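PDB 2IMP: lactaldehyde dehydrogenase from Escherichia coli, which catalyses the irreversible, NAD-dependent oxidation of L-lactaldehyde to L-lactate and also oxidises glycolaldehyde, serving the breakdown of L-fucose and L-rhamnose. Local coordinates for residues R343-A349 / E376-M380; I75-R80 / T108-D113; N28-E32 / G360-Y364; L137-L143 / Y469-V475. One frame throughout, in Å; residues are numbered along the deposited sequence.

Interaction 1 of 4, residues R343-A349 / E376-M380; sequences RAVEEGA and EMSIM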
loop_
_atom_site.group_PDB
_atom_site.type_symbol
_atom_site.label_atom_id
_atom_site.label_comp_id
_atom_site.label_asym_id
_atom_site.label_seq_id
_atom_site.Cartn_x
_atom_site.Cartn_y
_atom_site.Cartn_z
ATOM N N ARG A 343 -5.137 35.606 -35.388
ATOM C CA ARG A 343 -5.440 34.435 -36.191
ATOM C C ARG A 343 -6.856 33.927 -35.895
ATOM O O ARG A 343 -7.650 33.686 -36.804
ATOM C CB ARG A 343 -4.448 33.307 -35.904
ATOM C CG ARG A 343 -3.230 33.278 -36.808
ATOM C CD ARG A 343 -2.452 31.990 -36.587
ATOM N NE ARG A 343 -1.336 31.836 -37.517
ATOM C CZ ARG A 343 -0.539 30.772 -37.550
ATOM N NH1 ARG A 343 -0.736 29.768 -36.706
ATOM N NH2 ARG A 343 0.454 30.710 -38.427
ATOM N N ALA A 344 -7.150 33.771 -34.608
ATOM C CA ALA A 344 -8.466 33.324 -34.191
ATOM C C ALA A 344 -9.579 34.165 -34.840
ATOM O O ALA A 344 -10.532 33.628 -35.404
ATOM C CB ALA A 344 -8.580 33.387 -32.671
ATOM N N VAL A 345 -9.435 35.485 -34.753
ATOM C CA VAL A 345 -10.408 36.388 -35.345
ATOM C C VAL A 345 -10.567 36.151 -36.861
ATOM O O VAL A 345 -11.680 35.989 -37.362
ATOM C CB VAL A 345 -10.015 37.865 -35.107
ATOM C CG1 VAL A 345 -11.058 38.791 -35.716
ATOM C CG2 VAL A 345 -9.884 38.132 -33.616
ATOM N N GLU A 346 -9.440 36.122 -37.568
ATOM C CA GLU A 346 -9.450 35.880 -39.003
ATOM C C GLU A 346 -10.166 34.567 -39.364
ATOM O O GLU A 346 -10.809 34.457 -40.407
ATOM C CB GLU A 346 -8.018 35.838 -39.542
ATOM C CG GLU A 346 -7.187 37.063 -39.192
ATOM C CD GLU A 346 -5.777 36.992 -39.753
ATOM O OE1 GLU A 346 -5.114 35.949 -39.565
ATOM O OE2 GLU A 346 -5.328 37.981 -40.373
ATOM N N GLU A 347 -10.040 33.585 -38.481
ATOM C CA GLU A 347 -10.672 32.292 -38.684
ATOM C C GLU A 347 -12.186 32.289 -38.387
ATOM O O GLU A 347 -12.879 31.307 -38.660
ATOM C CB GLU A 347 -9.968 31.232 -37.831
ATOM C CG GLU A 347 -8.566 30.882 -38.320
ATOM C CD GLU A 347 -7.844 29.902 -37.410
ATOM O OE1 GLU A 347 -8.430 28.849 -37.072
ATOM O OE2 GLU A 347 -6.682 30.180 -37.040
ATOM N N GLY A 348 -12.681 33.392 -37.831
ATOM C CA GLY A 348 -14.100 33.485 -37.533
ATOM C C GLY A 348 -14.459 33.742 -36.082
ATOM O O GLY A 348 -15.638 33.872 -35.748
ATOM N N ALA A 349 -13.454 33.815 -35.216
ATOM C CA ALA A 349 -13.696 34.059 -33.799
ATOM C C ALA A 349 -14.316 35.441 -33.503
ATOM O O ALA A 349 -13.867 36.461 -34.022
ATOM C CB ALA A 349 -12.396 33.896 -33.016
ATOM N N GLU A 376 -11.991 23.285 -34.229
ATOM C CA GLU A 376 -11.010 23.239 -35.305
ATOM C C GLU A 376 -9.913 24.324 -35.203
ATOM O O GLU A 376 -8.728 24.034 -35.354
ATOM C CB GLU A 376 -11.723 23.394 -36.650
ATOM C CG GLU A 376 -13.044 22.649 -36.756
ATOM C CD GLU A 376 -13.812 23.004 -38.021
ATOM O OE1 GLU A 376 -13.294 22.748 -39.131
ATOM O OE2 GLU A 376 -14.935 23.543 -37.907
ATOM N N MET A 377 -10.338 25.560 -34.954
ATOM C CA MET A 377 -9.433 26.701 -34.842
ATOM C C MET A 377 -8.117 26.430 -34.083
ATOM O O MET A 377 -8.110 25.766 -33.047
ATOM C CB MET A 377 -10.160 27.884 -34.191
ATOM C CG MET A 377 -11.111 28.620 -35.130
ATOM S SD MET A 377 -12.031 29.972 -34.351
ATOM C CE MET A 377 -13.677 29.686 -35.019
ATOM N N SER A 378 -7.020 26.961 -34.616
ATOM C CA SER A 378 -5.706 26.783 -34.014
ATOM C C SER A 378 -5.577 27.322 -32.574
ATOM O O SER A 378 -4.692 26.905 -31.829
ATOM C CB SER A 378 -4.632 27.430 -34.895
ATOM O OG SER A 378 -4.875 28.815 -35.062
ATOM N N ILE A 379 -6.457 28.244 -32.195
ATOM C CA ILE A 379 -6.411 28.791 -30.847
ATOM C C ILE A 379 -6.747 27.735 -29.768
ATOM O O ILE A 379 -6.431 27.898 -28.590
ATOM C CB ILE A 379 -7.372 29.991 -30.695
ATOM C CG1 ILE A 379 -7.100 30.702 -29.369
ATOM C CG2 ILE A 379 -8.818 29.519 -30.758
ATOM C CD1 ILE A 379 -7.802 32.023 -29.235
ATOM N N MET A 380 -7.389 26.658 -30.208
ATOM C CA MET A 380 -7.757 25.559 -29.329
ATOM C C MET A 380 -6.633 24.512 -29.185
ATOM O O MET A 380 -6.724 23.590 -28.375
ATOM C CB MET A 380 -9.015 24.870 -29.860
ATOM C CG MET A 380 -10.226 25.773 -29.952
ATOM S SD MET A 380 -10.756 26.371 -28.345
ATOM C CE MET A 380 -11.885 25.080 -27.872
#
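The side chains of Glu347 and Met377 run antiparallel, the carboxylate of one beside the CA and CG of the other. The glutamate chain is extended beyond CG, with CG anti to its carbonyl carbon (chi1 -71°). This brings the carboxylate to the start of the 376-380 turn. There Glu347 OE1 lies alongside the methionine stem, 3.3 Å from Met377 CG. The same oxygen takes a weak hydrogen bond from the backbone of the next residue, Ser378 N to Glu347 OE1 at 3.4 Å. The other oxygen, Glu347 OE2, lies 3.0 Å from Ser378 OG.

Met377 runs the other way, toward the end of the helix. Its sulfur rests near a methyl group, with Met377 SD 4.2 Å from Ala349 CB. Its terminal methyl, Met377 CE, sits 4.1 Å from Ala349 N. On the inner side, Ala344 CB packs against the end of the isoleucine chain, 3.8 Å from Ile379 CD1. Leu370 of strand 368-371 touches both residues there.

Gly348 has positive phi (122°). Ala349 N bonds back to Ala344 O at 2.9 Å, and Gly348 N bonds back to Val345 O. The contact thus joins the Schellman motif that ends helix 331-346 to the loop and the start of the 3-10 segment between strands 368-371 and 388-394.

Interaction 2 of 4, residues I75-R80 / T108-D113; sequences ISAGIR and TADYID
An antiparallel helix pair forms this contact, between helix 65-81 and helix 98-116 of the aldehyde dehydrogenase fold. The axes of the two short segments approach to 8.7 Å, at 167° between their directions. Ser76 and Ala109 are the nearest pair of CA atoms, 4.6 Å apart. Small residues at this point let the backbones come close.

On the buried side, Ile79 and Ile112 meet end to end through their CD1 methyls, with Ile79 CD1 3.7 Å from Ile112 CD1. Phe188 of helix 183-195 packs on Ile79 and Ile75. Thr108 touches helix 155-168, which carries the lactate-binding Arg161.

The other side is polar. Arg80, Asp110 and Asp113 form a salt-bridge network. The straight arginine chain passes Ala109, and Ala109 CB covers one face of the guanidinium, 3.6 Å from its plane and offset toward the rim. Both carboxylates come to the guanidinium edge. Arg80 NH2 bonds to Asp113 OD2 at 2.7 Å and to Asp110 OD1 at 2.9 Å. It meets Asp110 OD1 on the anti side, but comes to Asp113 OD2 from above the carboxylate plane. Two acceptors on one nitrogen probably limit rotation of the group. Asp113 also approaches the serine: its OD1 lies 2.7 Å from Ser76 OG, although that hydroxyl has Arg73 O as another acceptor. A water completes the polar edge, accepting from Arg80 NE at 2.9 Å and donating to Asp110 OD1.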
loop_
_atom_site.group_PDB
_atom_site.type_symbol
_atom_site.label_atom_id
_atom_site.label_comp_id
_atom_site.label_asym_id
_atom_site.label_seq_id
_atom_site.Cartn_x
_atom_site.Cartn_y
_atom_site.Cartn_z
ATOM N N ILE A 75 15.052 24.836 6.383
ATOM C CA ILE A 75 14.906 25.639 5.184
ATOM C C ILE A 75 13.521 26.317 5.100
ATOM O O ILE A 75 13.421 27.506 4.811
ATOM C CB ILE A 75 15.147 24.799 3.907
ATOM C CG1 ILE A 75 16.607 24.346 3.861
ATOM C CG2 ILE A 75 14.803 25.625 2.665
ATOM C CD1 ILE A 75 16.926 23.366 2.752
ATOM N N SER A 76 12.463 25.554 5.360
ATOM C CA SER A 76 11.131 26.135 5.332
ATOM C C SER A 76 11.002 27.263 6.365
ATOM O O SER A 76 10.407 28.301 6.090
ATOM C CB SER A 76 10.061 25.070 5.600
ATOM O OG SER A 76 10.154 24.576 6.923
ATOM N N ALA A 77 11.566 27.039 7.550
ATOM C CA ALA A 77 11.541 28.055 8.589
ATOM C C ALA A 77 12.297 29.328 8.146
ATOM O O ALA A 77 11.904 30.443 8.478
ATOM C CB ALA A 77 12.150 27.506 9.875
ATOM N N GLY A 78 13.370 29.133 7.384
ATOM C CA GLY A 78 14.137 30.262 6.887
ATOM C C GLY A 78 13.305 31.031 5.873
ATOM O O GLY A 78 13.346 32.264 5.819
ATOM N N ILE A 79 12.542 30.297 5.064
ATOM C CA ILE A 79 11.677 30.916 4.068
ATOM C C ILE A 79 10.562 31.792 4.697
ATOM O O ILE A 79 10.328 32.924 4.260
ATOM C CB ILE A 79 11.023 29.844 3.162
ATOM C CG1 ILE A 79 12.090 29.211 2.260
ATOM C CG2 ILE A 79 9.878 30.463 2.356
ATOM C CD1 ILE A 79 11.589 28.024 1.441
ATOM N N ARG A 80 9.888 31.259 5.714
ATOM C CA ARG A 80 8.843 32.025 6.380
ATOM C C ARG A 80 9.390 33.334 7.003
ATOM O O ARG A 80 8.721 34.364 6.988
ATOM C CB ARG A 80 8.159 31.177 7.459
ATOM C CG ARG A 80 7.406 29.972 6.906
ATOM C CD ARG A 80 6.491 29.332 7.951
ATOM N NE ARG A 80 5.789 28.169 7.409
ATOM C CZ ARG A 80 6.247 26.922 7.463
ATOM N NH1 ARG A 80 7.409 26.662 8.053
ATOM N NH2 ARG A 80 5.551 25.936 6.907
ATOM N N THR A 108 4.942 27.248 -0.515
ATOM C CA THR A 108 6.225 26.597 -0.702
ATOM C C THR A 108 6.812 26.079 0.633
ATOM O O THR A 108 7.321 24.958 0.710
ATOM C CB THR A 108 7.228 27.559 -1.382
ATOM O OG1 THR A 108 6.743 27.889 -2.686
ATOM C CG2 THR A 108 8.597 26.915 -1.522
ATOM N N ALA A 109 6.717 26.908 1.670
ATOM C CA ALA A 109 7.189 26.524 2.990
ATOM C C ALA A 109 6.368 25.348 3.549
ATOM O O ALA A 109 6.927 24.399 4.096
ATOM C CB ALA A 109 7.112 27.716 3.951
ATOM N N ASP A 110 5.047 25.427 3.412
ATOM C CA ASP A 110 4.197 24.335 3.873
ATOM C C ASP A 110 4.467 23.037 3.081
ATOM O O ASP A 110 4.472 21.944 3.640
ATOM C CB ASP A 110 2.713 24.700 3.749
ATOM C CG ASP A 110 2.315 25.856 4.647
ATOM O OD1 ASP A 110 2.954 26.054 5.702
ATOM O OD2 ASP A 110 1.348 26.562 4.302
ATOM N N TYR A 111 4.706 23.187 1.783
ATOM C CA TYR A 111 5.008 22.041 0.933
ATOM C C TYR A 111 6.284 21.310 1.396
ATOM O O TYR A 111 6.309 20.084 1.493
ATOM C CB TYR A 111 5.157 22.502 -0.518
ATOM C CG TYR A 111 5.281 21.382 -1.526
ATOM C CD1 TYR A 111 6.508 20.779 -1.779
ATOM C CD2 TYR A 111 4.172 20.956 -2.258
ATOM C CE1 TYR A 111 6.635 19.782 -2.740
ATOM C CE2 TYR A 111 4.289 19.960 -3.223
ATOM C CZ TYR A 111 5.524 19.381 -3.460
ATOM O OH TYR A 111 5.652 18.420 -4.430
ATOM N N ILE A 112 7.328 22.084 1.683
ATOM C CA ILE A 112 8.579 21.510 2.168
ATOM C C ILE A 112 8.365 20.735 3.489
ATOM O O ILE A 112 8.836 19.615 3.640
ATOM C CB ILE A 112 9.660 22.611 2.369
ATOM C CG1 ILE A 112 10.033 23.217 1.006
ATOM C CG2 ILE A 112 10.885 22.028 3.070
ATOM C CD1 ILE A 112 11.072 24.340 1.052
ATOM N N ASP A 113 7.652 21.352 4.429
ATOM C CA ASP A 113 7.341 20.690 5.687
ATOM C C ASP A 113 6.555 19.386 5.444
ATOM O O ASP A 113 6.845 18.354 6.045
ATOM C CB ASP A 113 6.513 21.603 6.601
ATOM C CG ASP A 113 7.353 22.668 7.289
ATOM O OD1 ASP A 113 8.582 22.482 7.419
ATOM O OD2 ASP A 113 6.773 23.690 7.719
HETATM O O HOH W 1 3.920 28.967 5.374
#

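Interaction 3 of 4, residues N28-E32 / G360-Y364; sequences NPATE and GKGYY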
loop_
_atom_site.group_PDB
_atom_site.type_symbol
_atom_site.label_atom_id
_atom_site.label_comp_id
_atom_site.label_asym_id
_atom_site.label_seq_id
_atom_site.Cartn_x
_atom_site.Cartn_y
_atom_site.Cartn_z
ATOM N N ASN A 28 12.202 43.666 -15.163
ATOM C CA ASN A 28 10.894 43.743 -14.533
ATOM C C ASN A 28 9.823 43.807 -15.642
ATOM O O ASN A 28 9.718 44.804 -16.347
ATOM C CB ASN A 28 10.793 44.994 -13.661
ATOM C CG ASN A 28 9.489 45.061 -12.889
ATOM O OD1 ASN A 28 8.426 44.711 -13.406
ATOM N ND2 ASN A 28 9.561 45.527 -11.648
ATOM N N PRO A 29 9.030 42.743 -15.803
ATOM C CA PRO A 29 7.994 42.697 -16.839
ATOM C C PRO A 29 6.972 43.869 -16.847
ATOM O O PRO A 29 6.301 44.109 -17.851
ATOM C CB PRO A 29 7.337 41.346 -16.595
ATOM C CG PRO A 29 7.417 41.225 -15.106
ATOM C CD PRO A 29 8.841 41.652 -14.831
ATOM N N ALA A 30 6.862 44.579 -15.734
ATOM C CA ALA A 30 5.933 45.699 -15.658
ATOM C C ALA A 30 6.522 47.034 -16.176
ATOM O O ALA A 30 5.811 47.851 -16.759
ATOM C CB ALA A 30 5.447 45.872 -14.219
ATOM N N THR A 31 7.824 47.216 -15.970
ATOM C CA THR A 31 8.512 48.439 -16.364
ATOM C C THR A 31 9.674 48.260 -17.368
ATOM O O THR A 31 10.224 49.243 -17.870
ATOM C CB THR A 31 9.101 49.139 -15.132
ATOM O OG1 THR A 31 10.169 48.341 -14.603
ATOM C CG2 THR A 31 8.040 49.312 -14.058
ATOM N N GLU A 32 10.034 47.012 -17.642
ATOM C CA GLU A 32 11.136 46.716 -18.545
ATOM C C GLU A 32 12.517 47.175 -18.033
ATOM O O GLU A 32 13.498 47.171 -18.775
ATOM C CB GLU A 32 10.871 47.317 -19.922
ATOM C CG GLU A 32 9.893 46.511 -20.749
ATOM C CD GLU A 32 9.564 47.180 -22.060
ATOM O OE1 GLU A 32 8.768 48.144 -22.055
ATOM O OE2 GLU A 32 10.111 46.751 -23.096
ATOM N N GLY A 360 3.074 50.200 -24.801
ATOM C CA GLY A 360 3.821 51.068 -23.911
ATOM C C GLY A 360 4.785 50.251 -23.068
ATOM O O GLY A 360 5.163 49.147 -23.457
ATOM N N LYS A 361 5.183 50.789 -21.919
ATOM C CA LYS A 361 6.102 50.094 -21.020
ATOM C C LYS A 361 5.558 48.751 -20.484
ATOM O O LYS A 361 4.368 48.624 -20.202
ATOM C CB LYS A 361 6.454 50.994 -19.832
ATOM C CG LYS A 361 7.315 52.197 -20.176
ATOM C CD LYS A 361 8.711 51.774 -20.599
ATOM C CE LYS A 361 9.616 52.977 -20.806
ATOM N NZ LYS A 361 11.004 52.570 -21.163
ATOM N N GLY A 362 6.439 47.766 -20.346
ATOM C CA GLY A 362 6.013 46.469 -19.851
ATOM C C GLY A 362 5.286 45.676 -20.920
ATOM O O GLY A 362 5.175 46.127 -22.059
ATOM N N TYR A 363 4.790 44.497 -20.559
ATOM C CA TYR A 363 4.082 43.653 -21.513
ATOM C C TYR A 363 2.647 43.309 -21.090
ATOM O O TYR A 363 2.378 42.213 -20.599
ATOM C CB TYR A 363 4.870 42.362 -21.744
ATOM C CG TYR A 363 6.358 42.591 -21.780
ATOM C CD1 TYR A 363 7.139 42.393 -20.641
ATOM C CD2 TYR A 363 6.977 43.078 -22.927
ATOM C CE1 TYR A 363 8.497 42.683 -20.641
ATOM C CE2 TYR A 363 8.334 43.375 -22.938
ATOM C CZ TYR A 363 9.088 43.177 -21.793
ATOM O OH TYR A 363 10.425 43.500 -21.791
ATOM N N TYR A 364 1.735 44.250 -21.297
ATOM C CA TYR A 364 0.353 44.032 -20.912
ATOM C C TYR A 364 -0.618 43.645 -22.036
ATOM O O TYR A 364 -0.564 44.183 -23.143
ATOM C CB TYR A 364 -0.200 45.272 -20.208
ATOM C CG TYR A 364 0.576 45.676 -18.986
ATOM C CD1 TYR A 364 1.710 46.481 -19.089
ATOM C CD2 TYR A 364 0.190 45.235 -17.721
ATOM C CE1 TYR A 364 2.441 46.835 -17.961
ATOM C CE2 TYR A 364 0.912 45.581 -16.590
ATOM C CZ TYR A 364 2.032 46.379 -16.713
ATOM O OH TYR A 364 2.738 46.720 -15.586
HETATM O O HOH W 2 3.845 49.222 -15.444
#
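Pro29 and Ala30 meet Gly362 backbone to backbone, neither segment being helix or strand. The CA atoms of Ala30 and Gly362 are 4.3 Å apart. Tyr363 N donates to Pro29 O at 3.1 Å, nearly in line with the carbonyl bond. Gly362 CA lies close to the carbonyl oxygens of Pro29 and Ala30, with a CA-H...O contact to Ala30 O. Its positive phi (76°) suits glycine. Asn28 shapes the first loop through an Asx turn, in which its OD1 accepts from Ala30 N at 2.8 Å.

Glu32 reaches across to the second loop. Its chain is extended beyond CG (chi2 175°), which carries Glu32 OE1 to within 2.9 Å of Gly362 N. Gly362 N approaches from above the carboxylate plane. On its way the chain crosses Tyr363, with Glu32 CG 3.2 Å from Tyr363 OH. The carboxylate and ring planes stand 61° apart. Tyr363 CD1 is 4.2 Å from Pro29 CB. Tyr364 reaches Ala30, its OH 3.2 Å from Ala30 CB. A water donates to Ala30 O at 2.7 Å and also bonds to Tyr364 OH.

Pro327 packs on Pro29 and Tyr364, while Tyr363 rests on helix 331-346. One backbone bond, one carboxylate bond to a backbone N-H and one water bridge thus join the loops. Held at Gly362 N, the Glu32 carboxylate probably keeps its charge, with Lys361 nearby but not in salt-bridge contact.

Interaction 4 of 4, residues L137-L143 / Y469-V475; sequences LLFKRAL and YLQTQVV
Arg141 bends at chi2 (-65°), and this turns its guanidinium toward Gln473. The glutamine chain is extended, with CG anti to the backbone N (chi1 170°), and it brings OE1 to meet the arginine side-on. Gln473 OE1 accepts from two nitrogens, Arg141 NE at 2.7 Å and Arg141 NH2 at 2.8 Å. The oxygen lies in the guanidinium plane, while the amide plane is turned 58° from it. Phe139 CB sits over the centre of one guanidinium face. The Gln473 amide nitrogen binds Ile427 O and Thr435 OG1 of a second subunit.

Strands 134-149 and 470-478 are antiparallel neighbours in a mixed sheet, and they form part of the oligomerisation region of the aldehyde dehydrogenase fold. Leu137-Val475, Phe139-Gln473 and Arg141-Gln471 are the hydrogen-bonded pairs. Val475 N to Leu137 O and Arg141 N to Gln471 O are both 2.7 Å. Val474 and Val475 also pair in parallel with a strand of the second subunit, so the sheet continues across the interface of the homotetramer.

On the Arg141 face, Val475 CG2 packs 3.7 Å from Phe139 CE1. On the other face, Leu138 CD2 meets Thr472 CG2 at 3.8 Å, and Lys140 lies alongside Thr472, its NZ bonded to Glu123 O. Near the 469-475 start, Gln471 NE2 donates to Ala142 O at 3.1 Å, and Leu143 CD2 lies 3.6 Å from Gln471 CB.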
loop_
_atom_site.group_PDB
_atom_site.type_symbol
_atom_site.label_atom_id
_atom_site.label_comp_id
_atom_site.label_asym_id
_atom_site.label_seq_id
_atom_site.Cartn_x
_atom_site.Cartn_y
_atom_site.Cartn_z
ATOM N N LEU A 137 13.467 -9.265 -0.354
ATOM C CA LEU A 137 13.417 -7.933 0.212
ATOM C C LEU A 137 13.551 -6.814 -0.820
ATOM O O LEU A 137 14.564 -6.714 -1.507
ATOM C CB LEU A 137 14.528 -7.769 1.259
ATOM C CG LEU A 137 14.609 -8.851 2.338
ATOM C CD1 LEU A 137 15.813 -8.589 3.227
ATOM C CD2 LEU A 137 13.325 -8.871 3.149
ATOM N N LEU A 138 12.517 -5.990 -0.917
ATOM C CA LEU A 138 12.535 -4.875 -1.843
ATOM C C LEU A 138 12.760 -3.526 -1.126
ATOM O O LEU A 138 11.858 -2.979 -0.484
ATOM C CB LEU A 138 11.232 -4.850 -2.659
ATOM C CG LEU A 138 11.098 -3.784 -3.752
ATOM C CD1 LEU A 138 10.180 -4.290 -4.865
ATOM C CD2 LEU A 138 10.556 -2.486 -3.142
ATOM N N PHE A 139 13.986 -3.031 -1.213
ATOM C CA PHE A 139 14.334 -1.766 -0.589
ATOM C C PHE A 139 14.153 -0.559 -1.510
ATOM O O PHE A 139 14.302 -0.665 -2.728
ATOM C CB PHE A 139 15.798 -1.752 -0.139
ATOM C CG PHE A 139 16.157 -2.807 0.864
ATOM C CD1 PHE A 139 16.464 -4.100 0.455
ATOM C CD2 PHE A 139 16.244 -2.491 2.219
ATOM C CE1 PHE A 139 16.877 -5.061 1.374
ATOM C CE2 PHE A 139 16.654 -3.446 3.149
ATOM C CZ PHE A 139 16.970 -4.735 2.726
ATOM N N LYS A 140 13.835 0.582 -0.911
ATOM C CA LYS A 140 13.703 1.826 -1.652
ATOM C C LYS A 140 14.980 2.668 -1.474
ATOM O O LYS A 140 15.270 3.132 -0.372
ATOM C CB LYS A 140 12.493 2.619 -1.150
ATOM C CG LYS A 140 11.150 1.973 -1.455
ATOM C CD LYS A 140 10.935 1.873 -2.959
ATOM C CE LYS A 140 9.556 1.330 -3.283
ATOM N NZ LYS A 140 8.491 2.150 -2.651
ATOM N N ARG A 141 15.747 2.827 -2.545
ATOM C CA ARG A 141 16.990 3.587 -2.479
ATOM C C ARG A 141 16.937 4.908 -3.250
ATOM O O ARG A 141 16.096 5.082 -4.127
ATOM C CB ARG A 141 18.152 2.765 -3.053
ATOM C CG ARG A 141 18.273 1.337 -2.550
ATOM C CD ARG A 141 18.590 1.276 -1.070
ATOM N NE ARG A 141 19.036 -0.059 -0.681
ATOM C CZ ARG A 141 19.172 -0.474 0.577
ATOM N NH1 ARG A 141 18.891 0.341 1.586
ATOM N NH2 ARG A 141 19.596 -1.708 0.826
ATOM N N ALA A 142 17.839 5.825 -2.915
ATOM C CA ALA A 142 17.909 7.087 -3.626
ATOM C C ALA A 142 18.457 6.871 -5.058
ATOM O O ALA A 142 19.095 5.853 -5.328
ATOM C CB ALA A 142 18.812 8.056 -2.877
ATOM N N LEU A 143 18.183 7.803 -5.958
ATOM C CA LEU A 143 18.697 7.690 -7.314
ATOM C C LEU A 143 20.175 8.085 -7.369
ATOM O O LEU A 143 20.969 7.502 -8.101
ATOM C CB LEU A 143 17.912 8.601 -8.262
ATOM C CG LEU A 143 16.397 8.437 -8.256
ATOM C CD1 LEU A 143 15.776 9.360 -9.314
ATOM C CD2 LEU A 143 16.058 6.966 -8.532
ATOM N N TYR A 469 11.542 9.967 -6.859
ATOM C CA TYR A 469 12.927 10.122 -6.428
ATOM C C TYR A 469 13.530 8.889 -5.751
ATOM O O TYR A 469 14.586 8.949 -5.115
ATOM C CB TYR A 469 13.057 11.345 -5.512
ATOM C CG TYR A 469 12.969 12.633 -6.296
ATOM C CD1 TYR A 469 11.735 13.215 -6.586
ATOM C CD2 TYR A 469 14.121 13.231 -6.817
ATOM C CE1 TYR A 469 11.648 14.364 -7.383
ATOM C CE2 TYR A 469 14.047 14.377 -7.612
ATOM C CZ TYR A 469 12.806 14.935 -7.893
ATOM O OH TYR A 469 12.724 16.047 -8.708
ATOM N N LEU A 470 12.835 7.776 -5.906
ATOM C CA LEU A 470 13.277 6.521 -5.343
ATOM C C LEU A 470 13.332 5.406 -6.384
ATOM O O LEU A 470 12.587 5.419 -7.355
ATOM C CB LEU A 470 12.332 6.093 -4.217
ATOM C CG LEU A 470 12.358 6.921 -2.930
ATOM C CD1 LEU A 470 11.112 6.628 -2.097
ATOM C CD2 LEU A 470 13.635 6.605 -2.155
ATOM N N GLN A 471 14.252 4.482 -6.188
ATOM C CA GLN A 471 14.357 3.331 -7.055
ATOM C C GLN A 471 14.481 2.071 -6.206
ATOM O O GLN A 471 14.878 2.136 -5.042
ATOM C CB GLN A 471 15.534 3.455 -8.031
ATOM C CG GLN A 471 16.913 3.488 -7.406
ATOM C CD GLN A 471 17.985 3.795 -8.443
ATOM O OE1 GLN A 471 17.780 3.592 -9.645
ATOM N NE2 GLN A 471 19.135 4.276 -7.984
ATOM N N THR A 472 14.144 0.937 -6.788
ATOM C CA THR A 472 14.159 -0.288 -6.028
ATOM C C THR A 472 15.400 -1.162 -6.130
ATOM O O THR A 472 16.078 -1.212 -7.156
ATOM C CB THR A 472 12.950 -1.159 -6.411
ATOM O OG1 THR A 472 13.022 -1.473 -7.809
ATOM C CG2 THR A 472 11.653 -0.413 -6.144
ATOM N N GLN A 473 15.695 -1.810 -5.012
ATOM C CA GLN A 473 16.759 -2.790 -4.941
ATOM C C GLN A 473 16.149 -4.091 -4.396
ATOM O O GLN A 473 15.809 -4.179 -3.211
ATOM C CB GLN A 473 17.924 -2.355 -4.036
ATOM C CG GLN A 473 18.912 -3.518 -3.777
ATOM C CD GLN A 473 20.035 -3.173 -2.811
ATOM O OE1 GLN A 473 19.866 -2.350 -1.914
ATOM N NE2 GLN A 473 21.188 -3.821 -2.982
ATOM N N VAL A 474 15.949 -5.058 -5.282
ATOM C CA VAL A 474 15.374 -6.325 -4.875
ATOM C C VAL A 474 16.425 -7.349 -4.447
ATOM O O VAL A 474 17.272 -7.773 -5.245
ATOM C CB VAL A 474 14.495 -6.925 -5.998
ATOM C CG1 VAL A 474 13.894 -8.246 -5.547
ATOM C CG2 VAL A 474 13.383 -5.947 -6.358
ATOM N N VAL A 475 16.367 -7.718 -3.175
ATOM C CA VAL A 475 17.304 -8.675 -2.623
ATOM C C VAL A 475 16.728 -10.089 -2.420
ATOM O O VAL A 475 15.740 -10.277 -1.704
ATOM C CB VAL A 475 17.859 -8.187 -1.265
ATOM C CG1 VAL A 475 18.901 -9.168 -0.742
ATOM C CG2 VAL A 475 18.468 -6.795 -1.427
HETATM O O HOH W 3 21.296 5.729 -10.068
#

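From the N terminus, the loop 28-32 comes first, and interaction 3 closes when the chain reaches 360-364. Interaction 2 lies within, closing a short, largely helical loop by pairing helices 65-81 and 98-116. The strand segment 137-143 follows, and interaction 4 closes when 469-475 returns near the C terminus. Interaction 1 is nested inside interaction 4, joining the end of helix 331-346 to 376-380. Interactions 3 and 4 cross, as do 1 and 3. Interactions 2 and 4 come in series, their nearest atoms about 8 Å apart. Interaction 3 ties the N-terminal region to that of helix 331-346 and strand 368-371, where interaction 1 also lies; interaction 4 brings the C-terminal strand back to an early one.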